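Local coordinates for protein tRNA(Ile2) 2-agmatinylcytidine synthetase TiaS (Archaeoglobus fulgidus, PDB 5XOB) that catalyses the ATP-dependent attachment of agmatine to the wobble cytidine of a minor isoleucine tRNA, forming 2-agmatinylcytidine so that the tRNA reads AUA instead of AUG, at residues Arg41-Asn46 with Ala151-Phe156; Val243-Thr248 with Arg402-Pro407. All coordinates share one frame; numbering follows the deposited sequence.

Interaction 1 (Arg41-Asn46 with Ala151-Phe156)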
# COMPACT_ATOMS: atom_id res chain seq x y z
N ARG A 41 18.10 -1.87 -0.14
CA ARG A 41 16.84 -1.23 -0.44
C ARG A 41 15.83 -2.29 -0.82
O ARG A 41 16.17 -3.27 -1.48
CB ARG A 41 17.02 -0.19 -1.55
CG ARG A 41 18.29 0.64 -1.38
CD ARG A 41 18.25 1.94 -2.16
NE ARG A 41 17.97 1.71 -3.57
CZ ARG A 41 17.46 2.60 -4.41
NH1 ARG A 41 17.17 3.83 -4.01
NH2 ARG A 41 17.23 2.26 -5.68
N LEU A 42 14.59 -2.12 -0.36
CA LEU A 42 13.47 -2.98 -0.71
C LEU A 42 12.45 -2.16 -1.50
O LEU A 42 11.77 -1.30 -0.95
CB LEU A 42 12.81 -3.53 0.55
CG LEU A 42 11.87 -4.73 0.44
CD1 LEU A 42 10.91 -4.71 1.62
CD2 LEU A 42 11.09 -4.81 -0.86
N ILE A 43 12.35 -2.46 -2.80
CA ILE A 43 11.54 -1.68 -3.74
C ILE A 43 10.31 -2.46 -4.20
O ILE A 43 10.42 -3.40 -4.97
CB ILE A 43 12.39 -1.32 -4.99
CG1 ILE A 43 13.69 -0.60 -4.59
CG2 ILE A 43 11.58 -0.49 -5.98
CD1 ILE A 43 13.51 0.70 -3.82
N ARG A 44 9.13 -2.07 -3.72
CA ARG A 44 7.87 -2.65 -4.20
C ARG A 44 7.47 -2.07 -5.57
O ARG A 44 7.55 -0.86 -5.80
CB ARG A 44 6.72 -2.40 -3.22
CG ARG A 44 6.91 -3.04 -1.87
CD ARG A 44 6.70 -4.55 -1.90
NE ARG A 44 6.90 -5.12 -0.57
CZ ARG A 44 6.91 -6.42 -0.28
NH1 ARG A 44 6.74 -7.33 -1.22
NH2 ARG A 44 7.10 -6.80 0.99
N LEU A 45 7.00 -2.95 -6.45
CA LEU A 45 6.67 -2.56 -7.82
C LEU A 45 5.16 -2.52 -7.99
O LEU A 45 4.42 -2.65 -7.02
CB LEU A 45 7.31 -3.53 -8.80
CG LEU A 45 8.79 -3.81 -8.54
CD1 LEU A 45 9.28 -4.87 -9.51
CD2 LEU A 45 9.64 -2.55 -8.65
N ASN A 46 4.71 -2.32 -9.23
CA ASN A 46 3.28 -2.26 -9.53
C ASN A 46 2.55 -3.36 -8.77
O ASN A 46 2.72 -4.54 -9.06
CB ASN A 46 3.04 -2.41 -11.03
CG ASN A 46 1.61 -2.09 -11.42
OD1 ASN A 46 0.70 -2.18 -10.61
ND2 ASN A 46 1.41 -1.69 -12.67
N ALA A 151 15.47 2.87 -8.91
CA ALA A 151 14.44 3.61 -8.21
C ALA A 151 15.01 4.79 -7.45
O ALA A 151 15.90 4.61 -6.61
CB ALA A 151 13.68 2.69 -7.27
N GLU A 152 14.51 5.99 -7.74
CA GLU A 152 14.82 7.17 -6.93
C GLU A 152 13.79 7.30 -5.82
O GLU A 152 12.59 7.28 -6.08
CB GLU A 152 14.84 8.45 -7.76
CG GLU A 152 14.92 9.70 -6.89
CD GLU A 152 15.27 10.96 -7.66
OE1 GLU A 152 14.68 12.02 -7.35
OE2 GLU A 152 16.14 10.90 -8.56
N LEU A 153 14.28 7.47 -4.59
CA LEU A 153 13.41 7.59 -3.42
C LEU A 153 13.46 8.99 -2.82
O LEU A 153 14.34 9.32 -2.02
CB LEU A 153 13.81 6.55 -2.37
CG LEU A 153 13.73 5.07 -2.77
CD1 LEU A 153 13.89 4.18 -1.53
CD2 LEU A 153 12.43 4.73 -3.49
N GLU A 154 12.49 9.82 -3.22
CA GLU A 154 12.31 11.16 -2.64
C GLU A 154 11.86 11.00 -1.19
O GLU A 154 12.51 11.48 -0.26
CB GLU A 154 11.25 11.94 -3.43
CG GLU A 154 11.69 12.37 -4.83
CD GLU A 154 12.17 13.81 -4.90
OE1 GLU A 154 11.93 14.46 -5.94
OE2 GLU A 154 12.78 14.30 -3.92
N ASP A 155 10.74 10.32 -1.03
CA ASP A 155 10.27 9.88 0.26
C ASP A 155 10.66 8.41 0.37
O ASP A 155 10.75 7.70 -0.63
CB ASP A 155 8.74 10.04 0.32
CG ASP A 155 8.20 10.01 1.73
OD1 ASP A 155 8.97 10.17 2.71
OD2 ASP A 155 6.97 9.83 1.85
N PHE A 156 10.90 7.96 1.59
CA PHE A 156 11.18 6.56 1.86
C PHE A 156 10.77 6.25 3.29
O PHE A 156 10.61 7.16 4.10
CB PHE A 156 12.66 6.25 1.66
CG PHE A 156 13.56 7.04 2.56
CD1 PHE A 156 13.99 8.31 2.20
CD2 PHE A 156 13.96 6.52 3.79
CE1 PHE A 156 14.82 9.05 3.03
CE2 PHE A 156 14.79 7.25 4.63
CZ PHE A 156 15.21 8.52 4.25
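Arg41 reaches from strand 35-44 to the backbone oxygen of Ala151. Its guanidinium meets this oxygen end-on, with the acceptor almost in the plane of the group. NH2 lies 2.9 Å from Ala151 O, on a lone pair of the carbonyl. NH1 lies 3.0 Å from the same Ala151 O but is tilted from the carbonyl plane. The chain bends at chi3 (-55°), which turns the guanidinium toward the loop. NH2 also bonds Ala148 O, in the last turn of helix 141-150, and Ala151 is the first residue beyond that helix. Replacing Arg41 by alanine would probably leave both carbonyls without these donors and uncover one flank of Leu153, whose CG packs 3.9 Å from Arg41 NH1. Ile43 follows on the same side of the strand. Its CD1 sits 4.0 Å from Ala151 CB and 4.2 Å from Leu153 CD1, and CG2 also touches Ala151 CB. Ile113 of helix 106-114 and Ala148 add to the packing round Ile43. The arrangement is an arginine bound to the carbonyls at a helix C-terminus, beside apolar packing of a helix and its exit loop on one face of a mixed beta-sheet.

Interaction 2 (Val243-Thr248 with Arg402-Pro407)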
# COMPACT_ATOMS: atom_id res chain seq x y z
N VAL A 243 15.88 0.42 3.50
CA VAL A 243 15.17 1.63 3.09
C VAL A 243 14.20 1.19 1.99
O VAL A 243 14.57 0.44 1.08
CB VAL A 243 16.11 2.75 2.60
CG1 VAL A 243 17.21 3.02 3.62
CG2 VAL A 243 16.72 2.41 1.25
N THR A 244 12.96 1.64 2.11
CA THR A 244 11.87 1.10 1.29
C THR A 244 11.09 2.23 0.67
O THR A 244 11.16 3.38 1.12
CB THR A 244 10.90 0.25 2.14
OG1 THR A 244 10.10 1.11 2.97
CG2 THR A 244 11.65 -0.73 3.04
N ASN A 245 10.33 1.91 -0.38
CA ASN A 245 9.32 2.84 -0.89
C ASN A 245 7.92 2.52 -0.36
O ASN A 245 6.91 2.97 -0.89
CB ASN A 245 9.34 2.91 -2.43
CG ASN A 245 8.92 1.61 -3.08
OD1 ASN A 245 8.70 0.60 -2.42
ND2 ASN A 245 8.80 1.64 -4.40
N HIS A 246 7.86 1.74 0.72
CA HIS A 246 6.61 1.52 1.44
C HIS A 246 6.05 2.81 1.96
O HIS A 246 6.79 3.68 2.40
CB HIS A 246 6.83 0.62 2.64
CG HIS A 246 7.16 -0.78 2.27
ND1 HIS A 246 7.95 -1.59 3.05
CD2 HIS A 246 6.83 -1.50 1.18
CE1 HIS A 246 8.07 -2.77 2.47
NE2 HIS A 246 7.41 -2.74 1.33
N ALA A 247 4.73 2.91 1.95
CA ALA A 247 4.02 4.03 2.57
C ALA A 247 4.33 5.39 1.94
O ALA A 247 4.37 6.41 2.63
CB ALA A 247 4.30 4.04 4.07
N THR A 248 4.54 5.41 0.62
CA THR A 248 4.87 6.64 -0.10
C THR A 248 3.88 7.04 -1.20
O THR A 248 4.04 8.11 -1.78
CB THR A 248 6.25 6.51 -0.77
OG1 THR A 248 6.27 5.35 -1.60
CG2 THR A 248 7.36 6.41 0.27
N ARG A 402 -2.28 -1.44 2.03
CA ARG A 402 -1.43 -2.07 1.03
C ARG A 402 -0.02 -1.49 1.16
O ARG A 402 0.13 -0.34 1.55
CB ARG A 402 -2.01 -1.87 -0.37
CG ARG A 402 -3.43 -2.42 -0.49
CD ARG A 402 -3.90 -2.47 -1.93
NE ARG A 402 -3.20 -3.48 -2.72
CZ ARG A 402 -3.17 -3.52 -4.06
NH1 ARG A 402 -3.81 -2.61 -4.79
NH2 ARG A 402 -2.50 -4.49 -4.67
N HIS A 403 0.99 -2.29 0.85
CA HIS A 403 2.41 -1.92 1.04
C HIS A 403 2.75 -0.46 0.69
O HIS A 403 3.33 0.26 1.51
CB HIS A 403 3.32 -2.86 0.22
CG HIS A 403 3.30 -4.29 0.66
ND1 HIS A 403 3.43 -4.66 1.99
CD2 HIS A 403 3.20 -5.44 -0.04
CE1 HIS A 403 3.39 -5.97 2.09
NE2 HIS A 403 3.25 -6.48 0.87
N LEU A 404 2.38 -0.04 -0.53
CA LEU A 404 2.72 1.29 -1.07
C LEU A 404 1.82 2.43 -0.60
O LEU A 404 2.17 3.60 -0.78
CB LEU A 404 2.68 1.25 -2.59
CG LEU A 404 3.84 0.51 -3.25
CD1 LEU A 404 3.45 -0.03 -4.61
CD2 LEU A 404 5.05 1.43 -3.36
N SER A 405 0.66 2.09 -0.02
CA SER A 405 -0.29 3.10 0.45
C SER A 405 0.32 4.00 1.53
O SER A 405 0.66 3.51 2.62
CB SER A 405 -1.55 2.45 1.01
OG SER A 405 -2.26 1.73 0.02
N LYS A 406 0.45 5.29 1.21
CA LYS A 406 0.81 6.32 2.18
C LYS A 406 -0.30 6.48 3.22
O LYS A 406 -1.44 6.81 2.87
CB LYS A 406 1.07 7.65 1.49
CG LYS A 406 1.70 8.71 2.38
CD LYS A 406 2.25 9.86 1.56
CE LYS A 406 3.07 10.82 2.40
NZ LYS A 406 3.65 11.92 1.56
N PRO A 407 0.02 6.23 4.50
CA PRO A 407 -0.99 6.34 5.55
C PRO A 407 -1.19 7.78 5.96
O PRO A 407 -0.29 8.61 5.82
CB PRO A 407 -0.39 5.53 6.71
CG PRO A 407 0.86 4.89 6.18
CD PRO A 407 1.30 5.76 5.05
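Ala247 and His403 meet where two beta turns face each other. Asn245 to Thr248 form a type II turn, and Arg402 to Ser405 form a type I turn. The first follows strand 239-244 and the second belongs to the loop after strand 392-395. The tight part is mainly backbone. Ala247 N donates to His403 O at 3.0 Å. Ala247 CA makes a nearly straight CA-H...O contact with Ser405 O (3.4 Å, 166° at the hydrogen). Ala247 CB rests on the proline ring, 3.6 Å from Pro407 CD. A methyl of Leu404, CD2, lies 3.5 Å from Asn245 O and also packs against the Asn245 amide. That amide is held from elsewhere, since its OD1 accepts from Arg44 N.

The flanks are looser. His246 and His403 lie side by side and point the same way, but their rings are oblique, with centroids 5.5 Å apart. The nearest side-chain approach is His246 CD2 to His403 CB. His246 NE2 is hydrogen-bonded to Arg44 NE, which helps to hold this ring from the side of strand 35-44. On the other flank, partly exposed Lys406 passes Ala247 O with its CB and CG. Its CG is anti to the backbone N (chi1 -170°), and the extended chain carries the amine away from the turn, toward a weak, long ion pair with Asp155. Thr248 N makes only a weak bond to Leu404 O. The turn of 245-248 is braced internally: an ST turn joins His246 N to Thr244 OG1, and Thr248 OG1 donates to Asn245 O at 2.6 Å.

From the N terminus, strand 35-44 comes first. Interaction 1 closes a loop of about a hundred residues when the chain leaves helix 141-150 and returns to that strand. It joins the TCKD and FLD family regions. Interaction 2 opens later, so the two are in series and neither nests nor crosses. It closes a longer loop, rich in strand, that includes the OB region and the zinc ribbon, and brings 402-407 back to the end of strand 239-244. Strands 35-44 and 239-244 are parallel neighbours in one sheet. The contacts touch there through a probable hydrogen bond from Leu42 N to Val243 O, and Arg41 packs on Val243 beside it.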